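Local structure of 2-(hydroxymethyl)glutarate dehydrogenase (Eubacterium barkeri, 3CKY) at residues 200-208 with 219-228; 267-275 with 282-291. The protein reduces 2-formylglutarate to (S)-2-hydroxymethylglutarate with NADH in the fermentation of nicotinate, working as a homotetramer. All coordinates share one frame; numbering follows the deposited sequence.

Contact 1 of 2, residues 200-208 with 219-228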
ATOM      1  N   LEU A 200     -18.585  11.977  17.282  1.00 42.69           N
ATOM      2  CA  LEU A 200     -18.510  11.047  18.410  1.00 43.00           C
ATOM      3  C   LEU A 200     -17.441  11.504  19.377  1.00 43.19           C
ATOM      4  O   LEU A 200     -16.372  11.948  18.971  1.00 43.02           O
ATOM      5  CB  LEU A 200     -18.148   9.632  17.941  1.00 42.71           C
ATOM      6  CG  LEU A 200     -19.149   8.980  16.989  1.00 42.45           C
ATOM      7  CD1 LEU A 200     -18.603   7.670  16.455  1.00 40.63           C
ATOM      8  CD2 LEU A 200     -20.515   8.769  17.652  1.00 40.74           C
ATOM      9  N   LYS A 201     -17.744  11.361  20.652  1.00 43.79           N
ATOM     10  CA  LYS A 201     -16.762  11.555  21.704  1.00 44.30           C
ATOM     11  C   LYS A 201     -15.944  10.282  21.791  1.00 44.19           C
ATOM     12  O   LYS A 201     -16.487   9.187  21.584  1.00 43.87           O
ATOM     13  CB  LYS A 201     -17.488  11.839  23.022  1.00 44.47           C
ATOM     14  CG  LYS A 201     -18.238  13.155  22.973  1.00 46.75           C
ATOM     15  CD  LYS A 201     -19.701  13.075  23.421  1.00 48.87           C
ATOM     16  CE  LYS A 201     -19.856  12.905  24.905  1.00 50.48           C
ATOM     17  NZ  LYS A 201     -21.183  13.453  25.409  1.00 51.18           N
ATOM     18  N   PRO A 202     -14.633  10.406  22.072  1.00 44.44           N
ATOM     19  CA  PRO A 202     -13.792   9.226  22.318  1.00 44.47           C
ATOM     20  C   PRO A 202     -14.373   8.272  23.362  1.00 44.46           C
ATOM     21  O   PRO A 202     -14.264   7.056  23.206  1.00 44.44           O
ATOM     22  CB  PRO A 202     -12.472   9.834  22.809  1.00 44.62           C
ATOM     23  CG  PRO A 202     -12.440  11.176  22.209  1.00 44.74           C
ATOM     24  CD  PRO A 202     -13.857  11.654  22.151  1.00 44.31           C
ATOM     25  N   GLU A 203     -14.992   8.828  24.407  1.00 44.58           N
ATOM     26  CA  GLU A 203     -15.623   8.026  25.455  1.00 44.86           C
ATOM     27  C   GLU A 203     -16.737   7.161  24.901  1.00 44.30           C
ATOM     28  O   GLU A 203     -16.877   6.004  25.276  1.00 43.88           O
ATOM     29  CB  GLU A 203     -16.234   8.897  26.543  1.00 45.56           C
ATOM     30  CG  GLU A 203     -15.405  10.057  26.966  1.00 48.40           C
ATOM     31  CD  GLU A 203     -15.700  11.281  26.137  1.00 51.37           C
ATOM     32  OE1 GLU A 203     -16.789  11.894  26.361  1.00 53.29           O
ATOM     33  OE2 GLU A 203     -14.848  11.602  25.267  1.00 49.02           O
ATOM     34  N   THR A 204     -17.550   7.745  24.031  1.00 44.22           N
ATOM     35  CA  THR A 204     -18.636   7.016  23.398  1.00 44.52           C
ATOM     36  C   THR A 204     -18.103   5.848  22.590  1.00 44.38           C
ATOM     37  O   THR A 204     -18.629   4.749  22.668  1.00 43.60           O
ATOM     38  CB  THR A 204     -19.468   7.926  22.486  1.00 44.53           C
ATOM     39  OG1 THR A 204     -19.960   9.035  23.249  1.00 44.06           O
ATOM     40  CG2 THR A 204     -20.655   7.139  21.873  1.00 44.41           C
ATOM     41  N   MET A 205     -17.040   6.098  21.835  1.00 44.85           N
ATOM     42  CA  MET A 205     -16.403   5.060  21.040  1.00 45.56           C
ATOM     43  C   MET A 205     -15.750   3.985  21.892  1.00 46.12           C
ATOM     44  O   MET A 205     -15.897   2.807  21.615  1.00 46.19           O
ATOM     45  CB  MET A 205     -15.386   5.669  20.070  1.00 45.42           C
ATOM     46  CG  MET A 205     -16.041   6.368  18.885  1.00 44.72           C
ATOM     47  SD  MET A 205     -14.859   6.967  17.643  1.00 44.11           S
ATOM     48  CE  MET A 205     -14.101   8.357  18.491  1.00 41.79           C
ATOM     49  N   GLN A 206     -15.052   4.382  22.945  1.00 47.49           N
ATOM     50  CA  GLN A 206     -14.468   3.395  23.845  1.00 47.96           C
ATOM     51  C   GLN A 206     -15.519   2.492  24.460  1.00 47.95           C
ATOM     52  O   GLN A 206     -15.364   1.260  24.494  1.00 47.82           O
ATOM     53  CB  GLN A 206     -13.699   4.041  24.978  1.00 48.16           C
ATOM     54  CG  GLN A 206     -12.738   3.013  25.600  1.00 49.15           C
ATOM     55  CD  GLN A 206     -12.403   3.307  27.011  1.00 50.69           C
ATOM     56  OE1 GLN A 206     -13.060   4.127  27.673  1.00 55.33           O
ATOM     57  NE2 GLN A 206     -11.363   2.635  27.510  1.00 54.57           N
ATOM     58  N   GLU A 207     -16.582   3.120  24.943  1.00 48.23           N
ATOM     59  CA  GLU A 207     -17.650   2.386  25.574  1.00 48.63           C
ATOM     60  C   GLU A 207     -18.254   1.400  24.594  1.00 48.41           C
ATOM     61  O   GLU A 207     -18.354   0.226  24.889  1.00 49.36           O
ATOM     62  CB  GLU A 207     -18.723   3.335  26.073  1.00 48.40           C
ATOM     63  CG  GLU A 207     -19.812   2.640  26.852  1.00 49.66           C
ATOM     64  CD  GLU A 207     -20.921   3.583  27.253  1.00 51.54           C
ATOM     65  OE1 GLU A 207     -20.968   4.720  26.708  1.00 56.81           O
ATOM     66  OE2 GLU A 207     -21.751   3.183  28.111  1.00 56.60           O
ATOM     67  N   ILE A 208     -18.638   1.876  23.418  1.00 47.98           N
ATOM     68  CA  ILE A 208     -19.413   1.060  22.489  1.00 47.66           C
ATOM     69  C   ILE A 208     -18.552   0.059  21.721  1.00 47.28           C
ATOM     70  O   ILE A 208     -18.851  -1.124  21.705  1.00 47.17           O
ATOM     71  CB  ILE A 208     -20.258   1.954  21.541  1.00 47.54           C
ATOM     72  CG1 ILE A 208     -21.379   2.616  22.354  1.00 47.30           C
ATOM     73  CG2 ILE A 208     -20.835   1.138  20.395  1.00 47.40           C
ATOM     74  CD1 ILE A 208     -22.169   3.625  21.602  1.00 47.29           C
ATOM     75  N   MET A 219      -6.797  -1.474  21.154  1.00 44.32           N
ATOM     76  CA  MET A 219      -7.703  -0.474  21.677  1.00 44.83           C
ATOM     77  C   MET A 219      -7.777  -0.520  23.210  1.00 44.55           C
ATOM     78  O   MET A 219      -7.751   0.528  23.867  1.00 44.35           O
ATOM     79  CB  MET A 219      -9.089  -0.640  21.072  1.00 44.95           C
ATOM     80  CG  MET A 219     -10.089   0.356  21.608  1.00 45.40           C
ATOM     81  SD  MET A 219     -11.635   0.308  20.732  1.00 48.59           S
ATOM     82  CE  MET A 219     -12.442   1.751  21.411  1.00 48.68           C
ATOM     83  N   GLU A 220      -7.874  -1.718  23.782  1.00 44.75           N
ATOM     84  CA  GLU A 220      -7.978  -1.856  25.236  1.00 45.66           C
ATOM     85  C   GLU A 220      -6.762  -1.282  25.947  1.00 44.69           C
ATOM     86  O   GLU A 220      -6.893  -0.550  26.917  1.00 44.11           O
ATOM     87  CB  GLU A 220      -8.170  -3.317  25.634  1.00 46.11           C
ATOM     88  CG  GLU A 220      -9.585  -3.824  25.385  1.00 49.57           C
ATOM     89  CD  GLU A 220      -9.633  -5.224  24.782  1.00 50.29           C
ATOM     90  OE1 GLU A 220      -8.865  -6.103  25.268  1.00 56.44           O
ATOM     91  OE2 GLU A 220     -10.436  -5.429  23.825  1.00 53.67           O
ATOM     92  N   ALA A 221      -5.583  -1.592  25.430  1.00 44.16           N
ATOM     93  CA  ALA A 221      -4.339  -1.157  26.051  1.00 44.06           C
ATOM     94  C   ALA A 221      -4.078   0.351  25.913  1.00 43.78           C
ATOM     95  O   ALA A 221      -3.549   0.981  26.842  1.00 43.55           O
ATOM     96  CB  ALA A 221      -3.171  -1.933  25.477  1.00 43.44           C
ATOM     97  N   LYS A 222      -4.442   0.928  24.776  1.00 43.74           N
ATOM     98  CA  LYS A 222      -3.969   2.267  24.434  1.00 44.29           C
ATOM     99  C   LYS A 222      -4.987   3.395  24.614  1.00 44.52           C
ATOM    100  O   LYS A 222      -4.617   4.507  24.947  1.00 44.17           O
ATOM    101  CB  LYS A 222      -3.436   2.278  23.001  1.00 43.77           C
ATOM    102  CG  LYS A 222      -2.342   1.236  22.718  1.00 43.16           C
ATOM    103  CD  LYS A 222      -1.167   1.338  23.663  1.00 42.25           C
ATOM    104  CE  LYS A 222      -0.059   0.364  23.297  1.00 41.80           C
ATOM    105  NZ  LYS A 222       1.080   0.441  24.270  1.00 40.87           N
ATOM    106  N   MET A 223      -6.257   3.097  24.398  1.00 45.40           N
ATOM    107  CA  MET A 223      -7.282   4.134  24.289  1.00 46.11           C
ATOM    108  C   MET A 223      -7.352   5.059  25.516  1.00 45.99           C
ATOM    109  O   MET A 223      -7.171   6.262  25.432  1.00 46.08           O
ATOM    110  CB  MET A 223      -8.642   3.464  24.051  1.00 46.66           C
ATOM    111  CG  MET A 223      -9.813   4.409  23.921  1.00 47.35           C
ATOM    112  SD  MET A 223      -9.681   5.341  22.412  1.00 52.08           S
ATOM    113  CE  MET A 223     -11.299   6.170  22.383  1.00 48.19           C
ATOM    114  N   GLU A 224      -7.593   4.478  26.661  1.00 46.38           N
ATOM    115  CA  GLU A 224      -7.754   5.255  27.862  1.00 47.03           C
ATOM    116  C   GLU A 224      -6.417   5.776  28.402  1.00 46.47           C
ATOM    117  O   GLU A 224      -6.287   6.964  28.708  1.00 46.43           O
ATOM    118  CB  GLU A 224      -8.458   4.399  28.900  1.00 47.19           C
ATOM    119  CG  GLU A 224      -9.026   5.183  30.051  1.00 49.39           C
ATOM    120  CD  GLU A 224      -9.994   4.364  30.893  1.00 50.03           C
ATOM    121  OE1 GLU A 224     -10.833   3.629  30.274  1.00 54.25           O
ATOM    122  OE2 GLU A 224      -9.911   4.474  32.146  1.00 52.80           O
ATOM    123  N   LYS A 225      -5.417   4.906  28.473  1.00 45.99           N
ATOM    124  CA  LYS A 225      -4.150   5.260  29.107  1.00 45.75           C
ATOM    125  C   LYS A 225      -3.321   6.300  28.340  1.00 45.01           C
ATOM    126  O   LYS A 225      -2.682   7.148  28.972  1.00 44.90           O
ATOM    127  CB  LYS A 225      -3.303   4.012  29.350  1.00 46.01           C
ATOM    128  CG  LYS A 225      -2.048   4.286  30.181  1.00 47.01           C
ATOM    129  CD  LYS A 225      -1.231   3.029  30.431  1.00 47.23           C
ATOM    130  CE  LYS A 225       0.114   3.380  31.079  1.00 49.02           C
ATOM    131  NZ  LYS A 225       1.045   2.203  31.169  1.00 50.36           N
ATOM    132  N   PHE A 226      -3.318   6.214  27.008  1.00 43.69           N
ATOM    133  CA  PHE A 226      -2.460   7.050  26.175  1.00 43.47           C
ATOM    134  C   PHE A 226      -3.229   8.049  25.313  1.00 42.78           C
ATOM    135  O   PHE A 226      -2.934   9.236  25.347  1.00 42.44           O
ATOM    136  CB  PHE A 226      -1.571   6.188  25.268  1.00 42.68           C
ATOM    137  CG  PHE A 226      -0.643   5.273  26.021  1.00 42.60           C
ATOM    138  CD1 PHE A 226       0.611   5.719  26.448  1.00 42.08           C
ATOM    139  CD2 PHE A 226      -1.016   3.967  26.310  1.00 42.41           C
ATOM    140  CE1 PHE A 226       1.470   4.875  27.149  1.00 41.60           C
ATOM    141  CE2 PHE A 226      -0.150   3.114  27.019  1.00 42.39           C
ATOM    142  CZ  PHE A 226       1.088   3.573  27.432  1.00 41.44           C
ATOM    143  N   ILE A 227      -4.171   7.552  24.525  1.00 42.37           N
ATOM    144  CA  ILE A 227      -4.864   8.363  23.544  1.00 42.70           C
ATOM    145  C   ILE A 227      -5.743   9.379  24.261  1.00 42.44           C
ATOM    146  O   ILE A 227      -5.580  10.565  24.073  1.00 42.24           O
ATOM    147  CB  ILE A 227      -5.720   7.498  22.558  1.00 42.29           C
ATOM    148  CG1 ILE A 227      -4.802   6.631  21.685  1.00 43.16           C
ATOM    149  CG2 ILE A 227      -6.591   8.364  21.663  1.00 41.64           C
ATOM    150  CD1 ILE A 227      -5.544   5.527  20.895  1.00 42.52           C
ATOM    151  N   MET A 228      -6.654   8.914  25.106  1.00 42.28           N
ATOM    152  CA  MET A 228      -7.586   9.846  25.766  1.00 42.71           C
ATOM    153  C   MET A 228      -6.906  10.749  26.800  1.00 42.61           C
ATOM    154  O   MET A 228      -7.362  11.870  27.041  1.00 42.12           O
ATOM    155  CB  MET A 228      -8.748   9.103  26.383  1.00 42.38           C
ATOM    156  CG  MET A 228      -9.599   8.447  25.356  1.00 42.76           C
ATOM    157  SD  MET A 228     -11.051   7.662  26.051  1.00 44.82           S
ATOM    158  CE  MET A 228     -11.973   9.129  26.570  1.00 43.29           C
TER
HETATM  159  O   HOH W   1      -8.826   1.465  26.736  1.00 44.60           O

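Contact 2 of 2, residues 267-275 with 282-291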
ATOM      1  N   GLN A 267       4.137   2.144   6.855  1.00 37.91           N
ATOM      2  CA  GLN A 267       4.317   3.486   6.302  1.00 38.04           C
ATOM      3  C   GLN A 267       3.599   4.567   7.121  1.00 38.05           C
ATOM      4  O   GLN A 267       4.078   5.694   7.230  1.00 38.12           O
ATOM      5  CB  GLN A 267       3.878   3.523   4.823  1.00 37.94           C
ATOM      6  CG  GLN A 267       4.721   2.669   3.903  1.00 37.16           C
ATOM      7  CD  GLN A 267       6.237   2.845   4.071  1.00 37.45           C
ATOM      8  OE1 GLN A 267       6.992   1.868   4.001  1.00 40.29           O
ATOM      9  NE2 GLN A 267       6.685   4.067   4.287  1.00 33.55           N
ATOM     10  N   ILE A 268       2.468   4.211   7.715  1.00 38.08           N
ATOM     11  CA  ILE A 268       1.770   5.109   8.618  1.00 38.31           C
ATOM     12  C   ILE A 268       2.608   5.375   9.877  1.00 38.64           C
ATOM     13  O   ILE A 268       2.765   6.522  10.296  1.00 38.71           O
ATOM     14  CB  ILE A 268       0.359   4.550   8.983  1.00 38.79           C
ATOM     15  CG1 ILE A 268      -0.513   4.455   7.715  1.00 38.01           C
ATOM     16  CG2 ILE A 268      -0.351   5.461  10.036  1.00 37.88           C
ATOM     17  CD1 ILE A 268      -1.784   3.653   7.912  1.00 37.64           C
ATOM     18  N   PHE A 269       3.171   4.324  10.465  1.00 38.78           N
ATOM     19  CA  PHE A 269       4.090   4.498  11.586  1.00 38.98           C
ATOM     20  C   PHE A 269       5.379   5.234  11.192  1.00 38.93           C
ATOM     21  O   PHE A 269       5.959   5.924  12.024  1.00 38.65           O
ATOM     22  CB  PHE A 269       4.451   3.164  12.236  1.00 39.38           C
ATOM     23  CG  PHE A 269       3.393   2.631  13.144  1.00 40.16           C
ATOM     24  CD1 PHE A 269       3.133   3.244  14.364  1.00 40.99           C
ATOM     25  CD2 PHE A 269       2.659   1.507  12.790  1.00 40.68           C
ATOM     26  CE1 PHE A 269       2.167   2.738  15.234  1.00 40.16           C
ATOM     27  CE2 PHE A 269       1.691   0.998  13.634  1.00 40.74           C
ATOM     28  CZ  PHE A 269       1.442   1.624  14.874  1.00 40.81           C
ATOM     29  N   GLU A 270       5.822   5.085   9.943  1.00 38.82           N
ATOM     30  CA  GLU A 270       6.949   5.884   9.457  1.00 38.76           C
ATOM     31  C   GLU A 270       6.615   7.374   9.454  1.00 38.39           C
ATOM     32  O   GLU A 270       7.465   8.204   9.758  1.00 37.88           O
ATOM     33  CB  GLU A 270       7.392   5.450   8.052  1.00 38.87           C
ATOM     34  CG  GLU A 270       8.700   6.080   7.609  1.00 39.84           C
ATOM     35  CD  GLU A 270       9.833   5.797   8.583  1.00 42.21           C
ATOM     36  OE1 GLU A 270      10.261   4.626   8.680  1.00 44.19           O
ATOM     37  OE2 GLU A 270      10.280   6.731   9.270  1.00 45.01           O
ATOM     38  N   GLY A 271       5.373   7.703   9.099  1.00 38.31           N
ATOM     39  CA  GLY A 271       4.886   9.078   9.212  1.00 38.27           C
ATOM     40  C   GLY A 271       5.055   9.634  10.620  1.00 38.08           C
ATOM     41  O   GLY A 271       5.531  10.762  10.803  1.00 37.55           O
ATOM     42  N   GLY A 272       4.678   8.838  11.619  1.00 38.12           N
ATOM     43  CA  GLY A 272       4.836   9.241  13.009  1.00 38.54           C
ATOM     44  C   GLY A 272       6.287   9.463  13.369  1.00 38.50           C
ATOM     45  O   GLY A 272       6.626  10.415  14.055  1.00 38.62           O
ATOM     46  N   ARG A 273       7.150   8.578  12.891  1.00 38.64           N
ATOM     47  CA  ARG A 273       8.582   8.743  13.081  1.00 39.28           C
ATOM     48  C   ARG A 273       9.127   9.982  12.386  1.00 38.94           C
ATOM     49  O   ARG A 273       9.955  10.696  12.960  1.00 38.64           O
ATOM     50  CB  ARG A 273       9.305   7.494  12.624  1.00 39.48           C
ATOM     51  CG  ARG A 273       9.081   6.351  13.605  1.00 40.89           C
ATOM     52  CD  ARG A 273       9.299   5.029  12.995  1.00 41.23           C
ATOM     53  NE  ARG A 273      10.360   5.055  12.000  1.00 44.57           N
ATOM     54  CZ  ARG A 273      11.607   4.625  12.166  1.00 45.32           C
ATOM     55  NH1 ARG A 273      12.010   4.134  13.325  1.00 47.08           N
ATOM     56  NH2 ARG A 273      12.465   4.695  11.151  1.00 45.06           N
ATOM     57  N   ALA A 274       8.620  10.259  11.187  1.00 38.82           N
ATOM     58  CA  ALA A 274       8.964  11.481  10.463  1.00 39.10           C
ATOM     59  C   ALA A 274       8.602  12.740  11.263  1.00 39.06           C
ATOM     60  O   ALA A 274       9.299  13.733  11.175  1.00 38.73           O
ATOM     61  CB  ALA A 274       8.287  11.495   9.069  1.00 38.54           C
ATOM     62  N   MET A 275       7.522  12.667  12.040  1.00 39.27           N
ATOM     63  CA  MET A 275       7.066  13.766  12.889  1.00 39.76           C
ATOM     64  C   MET A 275       7.763  13.812  14.257  1.00 39.63           C
ATOM     65  O   MET A 275       7.374  14.612  15.104  1.00 39.54           O
ATOM     66  CB  MET A 275       5.558  13.653  13.119  1.00 39.51           C
ATOM     67  CG  MET A 275       4.730  13.903  11.875  1.00 40.41           C
ATOM     68  SD  MET A 275       2.969  13.566  12.141  1.00 42.34           S
ATOM     69  CE  MET A 275       2.564  14.809  13.378  1.00 38.35           C
ATOM     70  N   MET A 282       3.548   3.867  20.757  1.00 41.28           N
ATOM     71  CA  MET A 282       3.142   3.725  19.375  1.00 42.45           C
ATOM     72  C   MET A 282       1.729   4.237  19.069  1.00 41.11           C
ATOM     73  O   MET A 282       1.457   4.534  17.940  1.00 40.79           O
ATOM     74  CB  MET A 282       3.325   2.272  18.914  1.00 42.99           C
ATOM     75  CG  MET A 282       2.727   1.165  19.812  1.00 45.74           C
ATOM     76  SD  MET A 282       1.121   0.554  19.306  1.00 51.18           S
ATOM     77  CE  MET A 282       0.091   1.659  20.220  1.00 49.20           C
ATOM     78  N   SER A 283       0.859   4.381  20.070  1.00 40.49           N
ATOM     79  CA  SER A 283      -0.484   4.907  19.853  1.00 40.17           C
ATOM     80  C   SER A 283      -0.469   6.390  19.482  1.00 40.06           C
ATOM     81  O   SER A 283      -1.466   6.917  18.961  1.00 39.85           O
ATOM     82  CB  SER A 283      -1.371   4.690  21.087  1.00 40.19           C
ATOM     83  OG  SER A 283      -0.861   5.327  22.252  1.00 40.28           O
ATOM     84  N   ALA A 284       0.663   7.057  19.751  1.00 39.89           N
ATOM     85  CA  ALA A 284       0.900   8.439  19.300  1.00 39.51           C
ATOM     86  C   ALA A 284       0.867   8.564  17.779  1.00 38.75           C
ATOM     87  O   ALA A 284       0.815   9.656  17.263  1.00 38.58           O
ATOM     88  CB  ALA A 284       2.229   8.977  19.849  1.00 38.62           C
ATOM     89  N   VAL A 285       0.890   7.456  17.054  1.00 39.20           N
ATOM     90  CA  VAL A 285       0.724   7.503  15.581  1.00 39.44           C
ATOM     91  C   VAL A 285      -0.590   8.217  15.156  1.00 39.59           C
ATOM     92  O   VAL A 285      -0.659   8.791  14.066  1.00 39.36           O
ATOM     93  CB  VAL A 285       0.820   6.081  14.963  1.00 39.38           C
ATOM     94  CG1 VAL A 285      -0.465   5.283  15.223  1.00 38.59           C
ATOM     95  CG2 VAL A 285       1.142   6.161  13.487  1.00 39.30           C
ATOM     96  N   ILE A 286      -1.605   8.196  16.029  1.00 39.42           N
ATOM     97  CA  ILE A 286      -2.837   8.949  15.814  1.00 40.20           C
ATOM     98  C   ILE A 286      -2.573  10.453  15.513  1.00 40.65           C
ATOM     99  O   ILE A 286      -3.306  11.084  14.751  1.00 40.56           O
ATOM    100  CB  ILE A 286      -3.842   8.807  17.010  1.00 39.96           C
ATOM    101  CG1 ILE A 286      -5.252   9.226  16.575  1.00 40.15           C
ATOM    102  CG2 ILE A 286      -3.400   9.664  18.222  1.00 39.83           C
ATOM    103  CD1 ILE A 286      -6.372   8.852  17.547  1.00 39.61           C
ATOM    104  N   LYS A 287      -1.524  11.008  16.122  1.00 41.40           N
ATOM    105  CA  LYS A 287      -1.114  12.400  15.889  1.00 41.54           C
ATOM    106  C   LYS A 287      -0.798  12.700  14.417  1.00 41.56           C
ATOM    107  O   LYS A 287      -0.943  13.838  13.983  1.00 41.45           O
ATOM    108  CB  LYS A 287       0.110  12.734  16.718  1.00 41.63           C
ATOM    109  CG  LYS A 287      -0.116  12.752  18.219  1.00 42.53           C
ATOM    110  CD  LYS A 287       1.172  13.197  18.919  1.00 41.95           C
ATOM    111  CE  LYS A 287       1.100  12.971  20.396  1.00 42.41           C
ATOM    112  NZ  LYS A 287       2.275  13.579  21.093  1.00 43.38           N
ATOM    113  N   VAL A 288      -0.386  11.684  13.654  1.00 42.14           N
ATOM    114  CA  VAL A 288      -0.258  11.824  12.181  1.00 42.10           C
ATOM    115  C   VAL A 288      -1.543  12.371  11.534  1.00 42.09           C
ATOM    116  O   VAL A 288      -1.499  13.315  10.750  1.00 42.32           O
ATOM    117  CB  VAL A 288       0.120  10.509  11.475  1.00 41.72           C
ATOM    118  CG1 VAL A 288       0.067  10.691   9.940  1.00 40.78           C
ATOM    119  CG2 VAL A 288       1.504  10.027  11.921  1.00 41.58           C
ATOM    120  N   TRP A 289      -2.678  11.802  11.902  1.00 42.01           N
ATOM    121  CA  TRP A 289      -3.950  12.200  11.310  1.00 42.01           C
ATOM    122  C   TRP A 289      -4.514  13.479  11.924  1.00 41.88           C
ATOM    123  O   TRP A 289      -5.109  14.295  11.226  1.00 41.33           O
ATOM    124  CB  TRP A 289      -4.954  11.046  11.415  1.00 42.07           C
ATOM    125  CG  TRP A 289      -4.476   9.767  10.760  1.00 41.84           C
ATOM    126  CD1 TRP A 289      -4.448   8.536  11.323  1.00 42.34           C
ATOM    127  CD2 TRP A 289      -3.930   9.614   9.428  1.00 42.41           C
ATOM    128  NE1 TRP A 289      -3.934   7.616  10.435  1.00 42.88           N
ATOM    129  CE2 TRP A 289      -3.604   8.252   9.267  1.00 42.41           C
ATOM    130  CE3 TRP A 289      -3.676  10.500   8.366  1.00 41.70           C
ATOM    131  CZ2 TRP A 289      -3.046   7.743   8.081  1.00 41.94           C
ATOM    132  CZ3 TRP A 289      -3.117   9.997   7.194  1.00 42.18           C
ATOM    133  CH2 TRP A 289      -2.814   8.626   7.062  1.00 42.20           C
ATOM    134  N   GLU A 290      -4.305  13.655  13.229  1.00 42.34           N
ATOM    135  CA  GLU A 290      -4.705  14.880  13.939  1.00 42.54           C
ATOM    136  C   GLU A 290      -4.020  16.090  13.351  1.00 42.44           C
ATOM    137  O   GLU A 290      -4.651  17.121  13.138  1.00 42.40           O
ATOM    138  CB  GLU A 290      -4.392  14.780  15.440  1.00 41.86           C
ATOM    139  CG  GLU A 290      -5.202  13.698  16.127  1.00 43.56           C
ATOM    140  CD  GLU A 290      -4.914  13.569  17.606  1.00 43.73           C
ATOM    141  OE1 GLU A 290      -5.904  13.541  18.385  1.00 46.25           O
ATOM    142  OE2 GLU A 290      -3.720  13.493  17.983  1.00 42.84           O
ATOM    143  N   GLN A 291      -2.732  15.960  13.084  1.00 42.91           N
ATOM    144  CA  GLN A 291      -1.980  17.070  12.551  1.00 43.28           C
ATOM    145  C   GLN A 291      -2.461  17.378  11.126  1.00 43.29           C
ATOM    146  O   GLN A 291      -2.587  18.540  10.754  1.00 43.50           O
ATOM    147  CB  GLN A 291      -0.475  16.775  12.581  1.00 43.55           C
ATOM    148  CG  GLN A 291       0.407  17.874  11.983  1.00 45.75           C
ATOM    149  CD  GLN A 291       0.179  19.247  12.612  1.00 51.11           C
ATOM    150  OE1 GLN A 291       0.166  19.386  13.841  1.00 55.30           O
ATOM    151  NE2 GLN A 291       0.008  20.274  11.767  1.00 53.71           N
TER

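Contact 1 of 2, residues 200-208 with 219-228
Gln206 reaches across an antiparallel helix pair of the all-helical C-terminal domain, in which helix 202-208 and helix 219-228 run at 161° to each other with their axes 11.0 Å apart. That wide spacing is bridged by long, unbranched side chains, three of them methionines. Gln206 acts as a knob in a hole made by Met219, Met223, Glu224 and Met228. Its CG lies anti to the backbone N (chi1 -161°) and the chain stays extended beyond it, which carries the amide across to the second helix. There NE2 donates to OE1 of Glu224 over 3.0 Å, nearly straight at 162°; the acceptor lies in the amide plane and offers its anti lone pair, while the carboxylate plane stands almost perpendicular to the amide. The same NE2 gives a bond to a water, which also accepts from the backbone N of Glu224, an amide without a bond to the preceding turn where the helix kinks. Two bonds thus fix the rotation of the Gln206 amide, and the water links it to the backbone at the kink. Nearer its backbone, CG of Gln206 packs on CG of Met223 at 3.7 Å. Met223 then bends at chi2 and sends its methyl to the first turn of the other helix, with CE 3.9 Å from CB of Pro202. Leu192 of helix 169-197 touches both Met205 and Met223, so the long helix underlies the pair. At the end where Pro202 opens its helix, Met228 CE lies 3.9 Å from Pro202 CB and 3.6 Å from Glu203 CG. The CE of Met219 lies 3.6 Å from the CA of Gln206.

Contact 2 of 2, residues 267-275 with 282-291
Val288 packs on Gly271 and Gly272 where helix 267-274 crosses helix 286-291 at 74°, a close helix crossing in the C-terminal domain, with axes 8.9 Å apart. The two glycines let the backbones approach: CG2 of Val288 comes to 3.4 Å from the backbone N of Gly272. Val288 holds this methyl beside its own backbone N, with CG1 anti to that N (chi1 173°) and over one face of the Trp289 ring, near its rim. Val285 is turned differently. Its CG1 sits between backbone N and carbonyl carbon (chi1 75°), which leaves CG2 to meet Ile268 CG2 at 3.8 Å, while CB and both methyls border the Phe269 ring. The ring ends beside the 3-10 turn 282-284, its edge directed at a carbonyl, with CE1 3.3 Å from Met282 O; CB of Met282 adds an aliphatic contact. Phe269 also packs on Met238 and Leu245 of helix 238-255, about 10 Å between side chains from Lys243, which probably binds NAD(+). Were Phe269 an alanine, a gap would probably open beside Val285 and Met282 CB, and Met282 O would lose its C-H edge neighbour while keeping its backbone bond to Val285 N. Ile268 CG2 lies 4.0 Å from Trp289 CZ2, the two side chains crossing at about a right angle. At the far end Met275 lays SD 3.7 Å from the CA of Val288 and CE 3.7 Å from Gln291 CB. Met292 of the fourth subunit packs on both Met275 and Val288, and Pro260 of the second subunit on Ile268 and Trp289. No hydrogen bond joins the two segments, so the crossing depends on close apolar fit, its polar atoms meeting carbon, as Met282 O does at the ring edge.

In the fold
Along the chain the two contacts follow one another, 200-228 and then 267-291, with centres about 18 Å apart, both within the helical domain that follows the Rossmann domain. They meet directly: Lys222 and Phe226 of helix 217-228 pack on Met282 and Ser283, and a salt bridge from Lys222 to Asp281 ties that helix to the loop before the 3-10 turn. Helix 169-197, which carries the probable active-site Lys174, touches side chains of both contacts. Both also touch the second subunit, and contact 2 further reaches the third and fourth, so the domain's internal helix packing is continuous with the tetramer interfaces.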